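PDB 4ZXH: Abbfa_003403 from Acinetobacter baumannii, which probably builds and releases a peptide product as a four-domain nonribosomal peptide synthetase with condensation, adenylation, carrier-protein and thioesterase domains. Local coordinates for residues A[69-74]-A[148-153]; A[216-221]-A[424-429]; A[576-581]-A[823-828]; A[660-665]-A[685-690]; A[1264-1269]-A[1276-1281]. All coordinates share one frame; numbering follows the deposited sequence.

Contact 1: A[69-74]-A[148-153]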
# COMPACT_ATOMS: atom_id res chain seq x y z
N PRO A 69 -38.51 19.37 1.79
CA PRO A 69 -38.46 18.14 0.97
C PRO A 69 -37.10 17.44 1.01
O PRO A 69 -37.06 16.22 0.84
CB PRO A 69 -38.77 18.65 -0.43
CG PRO A 69 -39.62 19.87 -0.20
CD PRO A 69 -39.04 20.51 1.02
N LEU A 70 -36.03 18.17 1.25
CA LEU A 70 -34.70 17.58 1.35
C LEU A 70 -34.69 16.44 2.35
O LEU A 70 -34.07 15.41 2.11
CB LEU A 70 -33.66 18.64 1.75
CG LEU A 70 -32.19 18.21 1.78
CD1 LEU A 70 -31.73 17.72 0.44
CD2 LEU A 70 -31.35 19.39 2.16
N LEU A 71 -35.40 16.62 3.45
CA LEU A 71 -35.45 15.64 4.51
C LEU A 71 -36.13 14.32 4.11
O LEU A 71 -36.10 13.36 4.88
CB LEU A 71 -36.16 16.24 5.73
CG LEU A 71 -35.36 17.30 6.50
CD1 LEU A 71 -36.12 17.81 7.70
CD2 LEU A 71 -34.02 16.75 6.94
N ARG A 72 -36.73 14.28 2.93
CA ARG A 72 -37.41 13.08 2.43
C ARG A 72 -36.67 12.48 1.21
O ARG A 72 -37.26 11.81 0.37
CB ARG A 72 -38.88 13.40 2.09
CG ARG A 72 -39.68 14.02 3.26
CD ARG A 72 -41.18 14.26 3.00
NE ARG A 72 -41.48 15.02 1.78
CZ ARG A 72 -41.64 16.34 1.73
NH1 ARG A 72 -41.55 17.07 2.83
NH2 ARG A 72 -41.91 16.94 0.57
N VAL A 73 -35.37 12.73 1.14
CA VAL A 73 -34.55 12.29 0.00
C VAL A 73 -33.84 10.94 0.22
O VAL A 73 -33.43 10.63 1.34
CB VAL A 73 -33.51 13.39 -0.33
CG1 VAL A 73 -32.31 12.85 -1.08
CG2 VAL A 73 -34.16 14.52 -1.10
N SER A 74 -33.72 10.15 -0.84
CA SER A 74 -32.81 9.01 -0.89
C SER A 74 -31.95 9.14 -2.15
O SER A 74 -32.31 9.92 -3.05
CB SER A 74 -33.57 7.67 -0.85
OG SER A 74 -34.07 7.27 -2.12
N ALA A 148 -23.52 13.68 2.71
CA ALA A 148 -24.02 13.61 1.33
C ALA A 148 -25.35 14.34 1.18
O ALA A 148 -25.69 14.79 0.08
CB ALA A 148 -24.17 12.16 0.86
N LEU A 149 -26.10 14.48 2.28
CA LEU A 149 -27.42 15.12 2.20
C LEU A 149 -27.31 16.62 2.38
O LEU A 149 -27.91 17.38 1.62
CB LEU A 149 -28.37 14.54 3.25
CG LEU A 149 -29.83 15.00 3.11
CD1 LEU A 149 -30.51 14.42 1.84
CD2 LEU A 149 -30.66 14.71 4.37
N MET A 150 -26.55 17.07 3.38
CA MET A 150 -26.41 18.52 3.57
C MET A 150 -25.14 18.84 4.33
O MET A 150 -24.53 17.97 4.93
CB MET A 150 -27.65 19.12 4.29
CG MET A 150 -28.02 18.58 5.69
SD MET A 150 -29.49 19.39 6.46
CE MET A 150 -30.81 18.61 5.58
N ASP A 151 -24.72 20.09 4.25
CA ASP A 151 -23.52 20.52 4.95
C ASP A 151 -23.87 21.16 6.30
O ASP A 151 -25.03 21.23 6.69
CB ASP A 151 -22.74 21.50 4.06
CG ASP A 151 -23.60 22.63 3.56
OD1 ASP A 151 -24.62 22.92 4.22
OD2 ASP A 151 -23.25 23.23 2.52
N PHE A 152 -22.84 21.63 6.99
CA PHE A 152 -22.98 22.25 8.30
C PHE A 152 -23.74 23.58 8.23
O PHE A 152 -24.60 23.83 9.08
CB PHE A 152 -21.61 22.45 8.91
CG PHE A 152 -21.63 22.72 10.39
CD1 PHE A 152 -22.02 21.72 11.28
CD2 PHE A 152 -21.26 23.97 10.88
CE1 PHE A 152 -22.05 21.97 12.65
CE2 PHE A 152 -21.28 24.22 12.25
CZ PHE A 152 -21.67 23.22 13.13
N TRP A 153 -23.44 24.41 7.23
CA TRP A 153 -24.20 25.66 7.05
C TRP A 153 -25.70 25.31 7.09
O TRP A 153 -26.49 26.02 7.70
CB TRP A 153 -23.80 26.38 5.75
CG TRP A 153 -24.42 27.75 5.50
CD1 TRP A 153 -25.50 28.02 4.72
CD2 TRP A 153 -23.98 29.01 6.02
NE1 TRP A 153 -25.76 29.36 4.70
CE2 TRP A 153 -24.85 30.00 5.50
CE3 TRP A 153 -22.96 29.40 6.89
CZ2 TRP A 153 -24.73 31.36 5.83
CZ3 TRP A 153 -22.83 30.77 7.22
CH2 TRP A 153 -23.71 31.72 6.69

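Contact 2: A[216-221]-A[424-429]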
# COMPACT_ATOMS: atom_id res chain seq x y z
N PRO A 216 6.17 10.71 8.72
CA PRO A 216 6.41 9.39 9.32
C PRO A 216 5.19 8.86 10.07
O PRO A 216 4.61 9.57 10.91
CB PRO A 216 7.57 9.65 10.29
CG PRO A 216 8.21 10.89 9.78
CD PRO A 216 7.10 11.73 9.23
N LEU A 217 4.79 7.64 9.75
CA LEU A 217 3.64 7.02 10.39
C LEU A 217 4.11 6.16 11.56
O LEU A 217 5.27 5.76 11.62
CB LEU A 217 2.85 6.17 9.41
CG LEU A 217 2.49 6.81 8.08
CD1 LEU A 217 1.62 5.86 7.26
CD2 LEU A 217 1.82 8.16 8.29
N ASP A 218 3.19 5.91 12.49
CA ASP A 218 3.47 5.02 13.61
C ASP A 218 3.16 3.58 13.25
O ASP A 218 3.68 2.66 13.86
CB ASP A 218 2.67 5.46 14.83
CG ASP A 218 3.21 6.74 15.43
OD1 ASP A 218 4.43 6.83 15.67
OD2 ASP A 218 2.40 7.67 15.66
N TYR A 219 2.30 3.40 12.26
CA TYR A 219 1.88 2.08 11.83
C TYR A 219 1.93 2.02 10.32
O TYR A 219 1.86 3.05 9.66
CB TYR A 219 0.46 1.77 12.34
CG TYR A 219 0.27 2.14 13.79
CD1 TYR A 219 0.98 1.47 14.79
CD2 TYR A 219 -0.61 3.15 14.17
CE1 TYR A 219 0.83 1.82 16.13
CE2 TYR A 219 -0.76 3.50 15.51
CZ TYR A 219 -0.04 2.82 16.49
OH TYR A 219 -0.17 3.14 17.82
N PRO A 220 2.07 0.81 9.75
CA PRO A 220 2.02 0.67 8.29
C PRO A 220 0.63 0.96 7.71
O PRO A 220 -0.39 0.52 8.24
CB PRO A 220 2.41 -0.80 8.07
CG PRO A 220 2.07 -1.48 9.35
CD PRO A 220 2.36 -0.47 10.42
N ARG A 221 0.60 1.72 6.62
CA ARG A 221 -0.65 2.10 6.00
C ARG A 221 -1.39 0.87 5.43
O ARG A 221 -0.82 0.09 4.66
CB ARG A 221 -0.40 3.13 4.90
CG ARG A 221 -1.65 3.79 4.40
CD ARG A 221 -1.39 4.61 3.15
NE ARG A 221 -0.47 5.71 3.42
CZ ARG A 221 -0.86 6.89 3.89
NH1 ARG A 221 0.05 7.83 4.11
NH2 ARG A 221 -2.14 7.13 4.13
N ASP A 424 -5.19 4.35 12.34
CA ASP A 424 -4.44 3.24 11.76
C ASP A 424 -3.05 3.71 11.34
O ASP A 424 -2.17 2.91 11.03
CB ASP A 424 -5.18 2.63 10.56
CG ASP A 424 -6.36 1.75 10.97
OD1 ASP A 424 -6.51 1.44 12.18
OD2 ASP A 424 -7.14 1.36 10.08
N LEU A 425 -2.84 5.02 11.35
CA LEU A 425 -1.57 5.60 10.97
C LEU A 425 -0.83 6.21 12.17
O LEU A 425 0.39 6.11 12.28
CB LEU A 425 -1.78 6.66 9.90
CG LEU A 425 -2.64 6.16 8.74
CD1 LEU A 425 -2.69 7.20 7.64
CD2 LEU A 425 -2.13 4.84 8.22
N PHE A 426 -1.58 6.85 13.06
CA PHE A 426 -0.98 7.59 14.16
C PHE A 426 -1.44 7.12 15.54
O PHE A 426 -2.59 6.69 15.73
CB PHE A 426 -1.28 9.07 14.00
CG PHE A 426 -0.73 9.65 12.73
CD1 PHE A 426 0.64 9.75 12.55
CD2 PHE A 426 -1.58 10.06 11.72
CE1 PHE A 426 1.17 10.28 11.37
CE2 PHE A 426 -1.07 10.59 10.54
CZ PHE A 426 0.31 10.70 10.37
N SER A 427 -0.53 7.20 16.50
CA SER A 427 -0.85 6.88 17.89
C SER A 427 -1.43 8.11 18.58
O SER A 427 -1.32 9.23 18.06
CB SER A 427 0.41 6.40 18.62
OG SER A 427 1.33 7.47 18.79
N ALA A 428 -2.05 7.92 19.74
CA ALA A 428 -2.58 9.05 20.50
C ALA A 428 -1.45 9.97 20.90
O ALA A 428 -1.58 11.19 20.89
CB ALA A 428 -3.34 8.58 21.73
N GLN A 429 -0.31 9.35 21.22
CA GLN A 429 0.86 10.09 21.65
C GLN A 429 1.39 11.00 20.54
O GLN A 429 1.79 12.13 20.81
CB GLN A 429 1.94 9.12 22.11
CG GLN A 429 2.82 9.67 23.21
CD GLN A 429 3.51 8.57 24.01
OE1 GLN A 429 3.37 7.38 23.70
NE2 GLN A 429 4.23 8.97 25.06

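Contact 3: A[576-581]-A[823-828]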
# COMPACT_ATOMS: atom_id res chain seq x y z
N ASP A 576 47.63 -0.87 4.05
CA ASP A 576 47.17 0.29 4.81
C ASP A 576 47.62 0.21 6.27
O ASP A 576 48.02 1.21 6.87
CB ASP A 576 45.64 0.40 4.71
CG ASP A 576 45.07 1.60 5.48
OD1 ASP A 576 45.15 2.75 4.98
OD2 ASP A 576 44.52 1.38 6.57
N ALA A 577 47.57 -1.00 6.84
CA ALA A 577 47.83 -1.20 8.26
C ALA A 577 49.32 -1.25 8.59
O ALA A 577 49.71 -1.03 9.73
CB ALA A 577 47.13 -2.47 8.76
N GLU A 578 50.14 -1.55 7.59
CA GLU A 578 51.60 -1.62 7.75
C GLU A 578 52.03 -2.39 9.00
O GLU A 578 52.77 -1.87 9.81
CB GLU A 578 52.18 -0.21 7.80
CG GLU A 578 51.87 0.59 6.54
CD GLU A 578 52.25 2.06 6.63
OE1 GLU A 578 52.40 2.58 7.76
OE2 GLU A 578 52.40 2.70 5.56
N PRO A 579 51.57 -3.65 9.13
CA PRO A 579 51.82 -4.41 10.36
C PRO A 579 53.27 -4.86 10.52
O PRO A 579 53.98 -5.10 9.53
CB PRO A 579 50.89 -5.62 10.22
CG PRO A 579 50.76 -5.82 8.75
CD PRO A 579 50.95 -4.48 8.08
N LYS A 580 53.70 -4.98 11.77
CA LYS A 580 55.06 -5.39 12.10
C LYS A 580 55.30 -6.81 11.64
O LYS A 580 56.37 -7.14 11.15
CB LYS A 580 55.30 -5.29 13.60
CG LYS A 580 56.71 -5.64 14.04
CD LYS A 580 57.68 -4.58 13.60
CE LYS A 580 58.91 -4.50 14.52
NZ LYS A 580 58.64 -3.65 15.73
N VAL A 581 54.29 -7.65 11.83
CA VAL A 581 54.39 -9.08 11.59
C VAL A 581 53.00 -9.61 11.30
O VAL A 581 52.01 -8.96 11.64
CB VAL A 581 55.03 -9.82 12.81
CG1 VAL A 581 54.00 -10.06 13.90
CG2 VAL A 581 55.63 -11.14 12.38
N TYR A 823 40.51 6.79 12.82
CA TYR A 823 40.76 5.97 11.64
C TYR A 823 42.27 5.94 11.39
O TYR A 823 42.93 6.99 11.35
CB TYR A 823 40.03 6.53 10.41
CG TYR A 823 38.52 6.37 10.41
CD1 TYR A 823 37.94 5.12 10.46
CD2 TYR A 823 37.68 7.48 10.33
CE1 TYR A 823 36.55 4.96 10.45
CE2 TYR A 823 36.30 7.34 10.31
CZ TYR A 823 35.74 6.07 10.37
OH TYR A 823 34.37 5.91 10.35
N TRP A 824 42.82 4.74 11.22
CA TRP A 824 44.26 4.60 11.13
C TRP A 824 44.88 5.40 9.96
O TRP A 824 44.62 5.14 8.76
CB TRP A 824 44.64 3.12 11.03
CG TRP A 824 46.06 2.89 10.64
CD1 TRP A 824 46.51 2.34 9.48
CD2 TRP A 824 47.22 3.25 11.40
NE1 TRP A 824 47.89 2.31 9.48
CE2 TRP A 824 48.35 2.86 10.64
CE3 TRP A 824 47.42 3.84 12.65
CZ2 TRP A 824 49.66 3.04 11.10
CZ3 TRP A 824 48.73 4.04 13.10
CH2 TRP A 824 49.83 3.64 12.32
N GLN A 825 45.70 6.39 10.34
CA GLN A 825 46.38 7.32 9.43
C GLN A 825 45.46 7.96 8.38
O GLN A 825 45.82 8.13 7.21
CB GLN A 825 47.55 6.61 8.77
CG GLN A 825 48.59 6.33 9.83
CD GLN A 825 49.92 5.84 9.32
OE1 GLN A 825 50.00 5.03 8.39
NE2 GLN A 825 50.98 6.34 9.94
N ARG A 826 44.28 8.33 8.86
CA ARG A 826 43.34 9.12 8.10
C ARG A 826 42.82 10.27 8.96
O ARG A 826 41.65 10.31 9.29
CB ARG A 826 42.19 8.26 7.61
CG ARG A 826 42.57 7.22 6.57
CD ARG A 826 41.32 6.67 5.87
NE ARG A 826 41.59 5.41 5.20
CZ ARG A 826 42.22 5.29 4.03
NH1 ARG A 826 42.65 6.38 3.39
NH2 ARG A 826 42.42 4.09 3.49
N PRO A 827 43.71 11.22 9.32
CA PRO A 827 43.33 12.25 10.29
C PRO A 827 42.21 13.19 9.82
O PRO A 827 41.49 13.69 10.67
CB PRO A 827 44.64 13.04 10.50
CG PRO A 827 45.38 12.86 9.22
CD PRO A 827 45.05 11.45 8.77
N GLU A 828 42.09 13.44 8.52
CA GLU A 828 41.08 14.39 8.04
C GLU A 828 39.71 13.73 8.07
O GLU A 828 38.70 14.38 8.37
CB GLU A 828 41.41 14.89 6.63

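Contact 4: A[660-665]-A[685-690]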
# COMPACT_ATOMS: atom_id res chain seq x y z
N GLU A 660 28.60 -21.25 34.67
CA GLU A 660 27.84 -22.21 33.88
C GLU A 660 27.60 -21.74 32.44
O GLU A 660 26.97 -22.44 31.64
CB GLU A 660 26.52 -22.51 34.57
CG GLU A 660 26.71 -23.21 35.90
CD GLU A 660 25.48 -23.13 36.79
OE1 GLU A 660 24.81 -24.17 36.97
OE2 GLU A 660 25.19 -22.03 37.31
N THR A 661 28.10 -20.55 32.11
CA THR A 661 27.89 -19.99 30.78
C THR A 661 28.63 -20.77 29.71
O THR A 661 29.84 -20.95 29.79
CB THR A 661 28.34 -18.52 30.68
OG1 THR A 661 27.59 -17.71 31.59
CG2 THR A 661 28.11 -18.02 29.28
N GLN A 662 27.90 -21.22 28.69
CA GLN A 662 28.53 -21.86 27.55
C GLN A 662 28.11 -21.16 26.27
O GLN A 662 26.99 -21.31 25.79
CB GLN A 662 28.21 -23.35 27.52
CG GLN A 662 28.91 -24.10 28.63
CD GLN A 662 28.85 -25.61 28.48
OE1 GLN A 662 27.88 -26.15 27.96
NE2 GLN A 662 29.91 -26.28 28.92
N LEU A 663 29.04 -20.40 25.71
CA LEU A 663 28.76 -19.54 24.57
C LEU A 663 29.31 -20.13 23.28
O LEU A 663 30.48 -20.52 23.23
CB LEU A 663 29.35 -18.15 24.80
CG LEU A 663 28.89 -16.99 23.90
CD1 LEU A 663 29.00 -15.73 24.70
CD2 LEU A 663 29.72 -16.89 22.62
N LEU A 664 28.48 -20.17 22.24
CA LEU A 664 28.94 -20.65 20.95
C LEU A 664 29.39 -19.50 20.07
O LEU A 664 28.56 -18.77 19.52
CB LEU A 664 27.86 -21.45 20.24
CG LEU A 664 28.34 -22.11 18.95
CD1 LEU A 664 29.40 -23.15 19.26
CD2 LEU A 664 27.17 -22.73 18.17
N ALA A 665 30.70 -19.34 19.95
CA ALA A 665 31.29 -18.30 19.12
C ALA A 665 31.36 -18.71 17.63
O ALA A 665 32.10 -19.62 17.26
CB ALA A 665 32.65 -17.96 19.64
N GLY A 685 34.55 -17.12 34.09
CA GLY A 685 34.84 -18.50 34.43
C GLY A 685 34.09 -19.53 33.61
O GLY A 685 34.22 -20.75 33.83
N GLY A 686 33.30 -19.05 32.65
CA GLY A 686 32.54 -19.91 31.76
C GLY A 686 33.35 -20.50 30.61
O GLY A 686 34.57 -20.43 30.60
N VAL A 687 32.65 -21.08 29.64
CA VAL A 687 33.30 -21.77 28.52
C VAL A 687 33.03 -21.12 27.16
O VAL A 687 31.89 -20.80 26.81
CB VAL A 687 32.83 -23.24 28.45
CG1 VAL A 687 33.41 -23.91 27.21
CG2 VAL A 687 33.24 -23.98 29.70
N VAL A 688 34.09 -20.92 26.38
CA VAL A 688 33.93 -20.50 24.99
C VAL A 688 34.03 -21.71 24.06
O VAL A 688 35.07 -22.37 23.99
CB VAL A 688 34.99 -19.46 24.56
CG1 VAL A 688 34.94 -19.24 23.05
CG2 VAL A 688 34.81 -18.14 25.30
N HIS A 689 32.94 -22.01 23.36
CA HIS A 689 32.98 -23.01 22.30
C HIS A 689 33.35 -22.32 20.98
O HIS A 689 32.54 -21.60 20.39
CB HIS A 689 31.65 -23.73 22.18
CG HIS A 689 31.28 -24.50 23.41
ND1 HIS A 689 31.44 -25.86 23.52
CD2 HIS A 689 30.78 -24.08 24.60
CE1 HIS A 689 31.05 -26.25 24.72
NE2 HIS A 689 30.65 -25.19 25.40
N VAL A 690 34.59 -22.51 20.54
CA VAL A 690 35.01 -21.96 19.26
C VAL A 690 34.47 -22.84 18.14
O VAL A 690 34.92 -23.97 17.94
CB VAL A 690 36.53 -21.82 19.15
CG1 VAL A 690 36.89 -21.21 17.82
CG2 VAL A 690 37.05 -20.95 20.27

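Contact 5: A[1264-1269]-A[1276-1281]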
# COMPACT_ATOMS: atom_id res chain seq x y z
N LEU A 1264 -22.17 -11.85 -49.71
CA LEU A 1264 -21.16 -12.86 -49.37
C LEU A 1264 -19.75 -12.31 -49.55
O LEU A 1264 -19.33 -12.01 -50.67
CB LEU A 1264 -21.35 -14.11 -50.22
CG LEU A 1264 -20.24 -15.16 -50.09
CD1 LEU A 1264 -20.18 -15.72 -48.70
CD2 LEU A 1264 -20.45 -16.27 -51.10
N VAL A 1265 -19.03 -12.17 -48.44
CA VAL A 1265 -17.66 -11.68 -48.47
C VAL A 1265 -16.71 -12.87 -48.49
O VAL A 1265 -16.65 -13.64 -47.52
CB VAL A 1265 -17.35 -10.77 -47.24
CG1 VAL A 1265 -15.91 -10.32 -47.25
CG2 VAL A 1265 -18.27 -9.54 -47.23
N LYS A 1266 -15.98 -13.05 -49.58
CA LYS A 1266 -15.12 -14.21 -49.70
C LYS A 1266 -13.66 -13.87 -49.40
O LYS A 1266 -13.11 -12.89 -49.91
CB LYS A 1266 -15.23 -14.83 -51.09
CG LYS A 1266 -14.24 -15.95 -51.32
CD LYS A 1266 -14.58 -16.74 -52.57
CE LYS A 1266 -13.48 -17.73 -52.89
NZ LYS A 1266 -13.52 -18.10 -54.35
N ALA A 1267 -13.06 -14.67 -48.54
CA ALA A 1267 -11.63 -14.59 -48.28
C ALA A 1267 -10.89 -15.10 -49.52
O ALA A 1267 -10.90 -16.30 -49.79
CB ALA A 1267 -11.28 -15.41 -47.04
N LYS A 1268 -10.26 -14.20 -50.27
CA LYS A 1268 -9.74 -14.56 -51.59
C LYS A 1268 -8.41 -15.28 -51.50
O LYS A 1268 -7.98 -15.91 -52.46
CB LYS A 1268 -9.62 -13.32 -52.50
CG LYS A 1268 -8.34 -12.49 -52.32
CD LYS A 1268 -8.37 -11.24 -53.19
CE LYS A 1268 -7.26 -10.26 -52.82
NZ LYS A 1268 -7.50 -8.87 -53.36
N ASP A 1269 -7.76 -15.21 -50.34
CA ASP A 1269 -6.46 -15.84 -50.17
C ASP A 1269 -6.56 -17.22 -49.51
O ASP A 1269 -5.55 -17.83 -49.17
CB ASP A 1269 -5.53 -14.92 -49.37
CG ASP A 1269 -5.29 -13.57 -50.05
OD1 ASP A 1269 -4.95 -13.55 -51.26
OD2 ASP A 1269 -5.44 -12.52 -49.38
N GLU A 1276 -16.17 -21.19 -56.53
CA GLU A 1276 -16.17 -19.73 -56.69
C GLU A 1276 -17.00 -19.03 -55.63
O GLU A 1276 -16.64 -17.95 -55.17
CB GLU A 1276 -16.70 -19.32 -58.07
CG GLU A 1276 -15.78 -19.62 -59.24
CD GLU A 1276 -14.40 -18.97 -59.12
OE1 GLU A 1276 -14.28 -17.91 -58.47
OE2 GLU A 1276 -13.43 -19.53 -59.69
N SER A 1277 -18.12 -19.64 -55.25
CA SER A 1277 -19.08 -18.99 -54.36
C SER A 1277 -19.24 -19.72 -53.05
O SER A 1277 -20.28 -19.60 -52.40
CB SER A 1277 -20.43 -18.90 -55.05
OG SER A 1277 -20.28 -18.31 -56.32
N LEU A 1278 -18.23 -20.51 -52.67
CA LEU A 1278 -18.32 -21.41 -51.53
C LEU A 1278 -19.55 -22.33 -51.61
O LEU A 1278 -20.00 -22.87 -50.60
CB LEU A 1278 -18.34 -20.60 -50.22
CG LEU A 1278 -17.24 -19.55 -50.12
CD1 LEU A 1278 -17.25 -18.86 -48.77
CD2 LEU A 1278 -15.89 -20.17 -50.39
N GLY A 1279 -20.08 -22.53 -52.82
CA GLY A 1279 -21.21 -23.42 -53.00
C GLY A 1279 -22.57 -22.74 -52.98
O GLY A 1279 -23.58 -23.40 -53.22
N TRP A 1280 -22.63 -21.44 -52.73
CA TRP A 1280 -23.94 -20.77 -52.59
C TRP A 1280 -24.71 -20.68 -53.89
O TRP A 1280 -25.93 -20.49 -53.89
CB TRP A 1280 -23.78 -19.37 -51.99
CG TRP A 1280 -23.59 -19.43 -50.51
CD1 TRP A 1280 -22.41 -19.38 -49.84
CD2 TRP A 1280 -24.61 -19.61 -49.52
NE1 TRP A 1280 -22.63 -19.49 -48.49
CE2 TRP A 1280 -23.98 -19.64 -48.26
CE3 TRP A 1280 -26.01 -19.73 -49.57
CZ2 TRP A 1280 -24.68 -19.80 -47.06
CZ3 TRP A 1280 -26.71 -19.89 -48.37
CH2 TRP A 1280 -26.04 -19.91 -47.13
N ASP A 1281 -24.01 -20.82 -55.01
CA ASP A 1281 -24.67 -20.84 -56.31
C ASP A 1281 -25.69 -21.98 -56.42
O ASP A 1281 -26.48 -22.00 -57.36
CB ASP A 1281 -23.64 -20.96 -57.45
CG ASP A 1281 -22.69 -22.14 -57.29
OD1 ASP A 1281 -22.26 -22.43 -56.15
OD2 ASP A 1281 -22.39 -22.81 -58.31

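Contact 1: A[69-74]-A[148-153]
L70 and L149 pass one another head to tail, their CD1 methyls meeting at 3.8 Å, and the side-chain contacts of this junction are all apolar; the carbonyl oxygen L70 O also lies beside L149 CD1, at 3.7 Å. The neighbouring methyl of L70 is occupied as well, with CD2 lying 3.5 Å from CE of M150. That terminal methyl also reaches CD2 of L71 at 4.0 Å. M150 presents it there because its chain is extended through SD and only then turns at chi3 (77°), bringing CE to the two leucines. On the flank, V73 adds CG1 at 3.8 Å from CD1 of L149, so one leucine methyl is shared between V73 and L70. All five residues are buried.

Polar bonds flank these methyls. A backbone bond from R72 N to P69 O (2.9 Å) closes the short 3-10 turn that carries L70 and L71. L71 O receives the indole N-H of W127, a residue of the pocket holding the bound phospholipid, and the L71 side chain itself comes about 4 Å from that lipid. On the other segment, D151 caps the N terminus of helix 152-165 and makes a salt bridge with R285.

Residues 148-151 complete the HHxxxD signature that marks condensation domains of the CoA-dependent acyltransferase fold, and the contact packs this loop against the entry to strand 73-78.

Contact 2: A[216-221]-A[424-429]
The two loops run in opposite senses, with D218 abreast of F426 and Y219 abreast of L425 (CA to CA 5.0 Å), and D218 N donates to L425 O at 2.8 Å almost straight down the C=O bond. Y219 N adds a weak second bond to that oxygen. The D218 carboxylate takes S427 N on the anti side of OD2 (3.1 Å), 27° out of its plane; S427 OG bonds it weakly, while S430 OG is a further partner. S427 OG caps S430 N. L425 lies alongside L217, CD2 to CD1 4.0 Å, and its CD1 touches R221 NH2, whose charge is paired with D402. CZ of F426 meets L217 CD2 at 3.6 Å. The Y219 ring has D424 O at its edge and CB of the preceding D218 over the centre of one face. R856 on L217 O and Y935 on R221 bring adenylation-domain residues to this condensation-domain loop. With OD2 gripped by several donors at the start of helix 428-447, D218 is probably held as a carboxylate.

Contact 3: A[576-581]-A[823-828]
Helix 567-577 ends at A577, with E578 turning off at positive phi, and the opposing backbone makes a type II turn from Y823 to R826, R826 N bonding Y823 O at 3.1 Å; the closest pair of CA atoms, A577 and W824, is 7.4 Å apart. W824 bridges this gap. Its NE1 donates to D576 O at 2.8 Å, the oxygen lying in the indole plane, although the bond is bent at the hydrogen (132°). The first torsion of W824 (chi1 168°) sends the ring out across the gap, and Q825 CG sits over the ring centre. In the adenylation domain this links the helix that leads into strand 581-584 of the parallel sheet to the turn before helix 827-833. The R826 guanidinium and D576 carboxylate are almost parallel, 11° apart, but D576 OD1 stands off the guanidinium plane, 3.4 Å from R826 NH2, and the pair attracts by charge alone. NH2 itself is hydrogen-bonded to P634 O, and D576 OD2 to the Y626 hydroxyl.

Contact 4: A[660-665]-A[685-690]
T661 and V687 open a parallel ladder, V687 N donating to T661 O at 2.8 Å in a nearly linear bond (178°). The rungs continue with L663 N to V687 O (3.1 Å), H689 N to L663 O (2.9 Å) and A665 N to H689 O (2.9 Å), so that L663 and H689 each use both N-H and C=O on the partner strand. A CA-H...O contact from Q662 to V687 O supplements the second rung.

H689 carries the side-chain packing. With CG beside its own backbone N (chi1 -62°), the imidazole is turned back so that its NE2 edge faces Q662, whose CB lies 3.7 Å from H689 NE2. Q662 CG also lies at the ring edge, in its plane. At the far end, the L664 side chain crosses that of H689 at about a right angle, its CD1 3.7 Å from H689 CB, while V687 stands side by side with Q662. On the opposite face, with L663, V688 and A665, the methyl of A665 is 4.3 Å from V688 CG1.

Second-shell bonds fix the start of the ladder: T661 OG1 bonds T658 N, N712 OD1 accepts from Q662 N, and Y509 OH is hydrogen-bonded to G686 O.

The pair belongs to a beta-alpha-beta crossover through helix 674-679, lying between strands 498-501 and 713-716 in the large adenylation-domain sheet, with helix 699-709 packed on L664 and H689.

Contact 5: A[1264-1269]-A[1276-1281]
The indole of W1280 is met obliquely by L1264, whose CD2 stops 3.9 Å from CD1 of the ring, while S1277 O lies at the ring edge, in its plane. Y1144 makes an edge-to-face stack with the same ring, and NE1 is bonded to T1165 O. These groups belong to the thioesterase domain, an alpha/beta-hydrolase fold, where the loop after strand 1262-1267 folds back beside that strand.

The loop makes a type I' beta turn from S1277 to W1280, closed by W1280 N to S1277 O (3.0 Å). That carbonyl also has L1264 CD2 at 3.6 Å, so this methyl touches both the turn carbonyl and the indole. L1264 CD1 points instead at L1278, 4.3 Å from its CD1, and L1278 touches D1164, which probably belongs to a Cys-His-Asp catalytic triad; A1267 N, on the strand, is bonded to D1164 OD1. The contact thus lies against the likely active site.

K1266 stretches straight from the strand, all four torsions near 180°, with CE beside L1278 CD2. The E1276 carboxylate, in a poorly ordered side chain, is modelled farther off, OE1 being 4.2 Å from K1266 NZ, beyond salt-bridge range. NZ donates instead to E1276 O at 3.2 Å from above the carbonyl plane, 44° out of it; Q1290 NE2 bonds that oxygen too.

From the N terminus, contact 1 closes a loop of 73 residues within the condensation domain, joining the start of strand 73-78 to the loop before helix 152-165. Contact 2 then closes a longer loop of 202 residues in the same domain, its centre about 34 Å from that of contact 1, and lies where adenylation-domain residues approach. Contact 3 spans 241 residues of the adenylation region, and contact 4, the parallel strand pair, is nested inside it about 20 Å away between nearest atoms. Contact 5 follows in series and closes a six-residue loop in the thioesterase domain, with its centre about 92 Å from that of contact 4. None of the five crosses another.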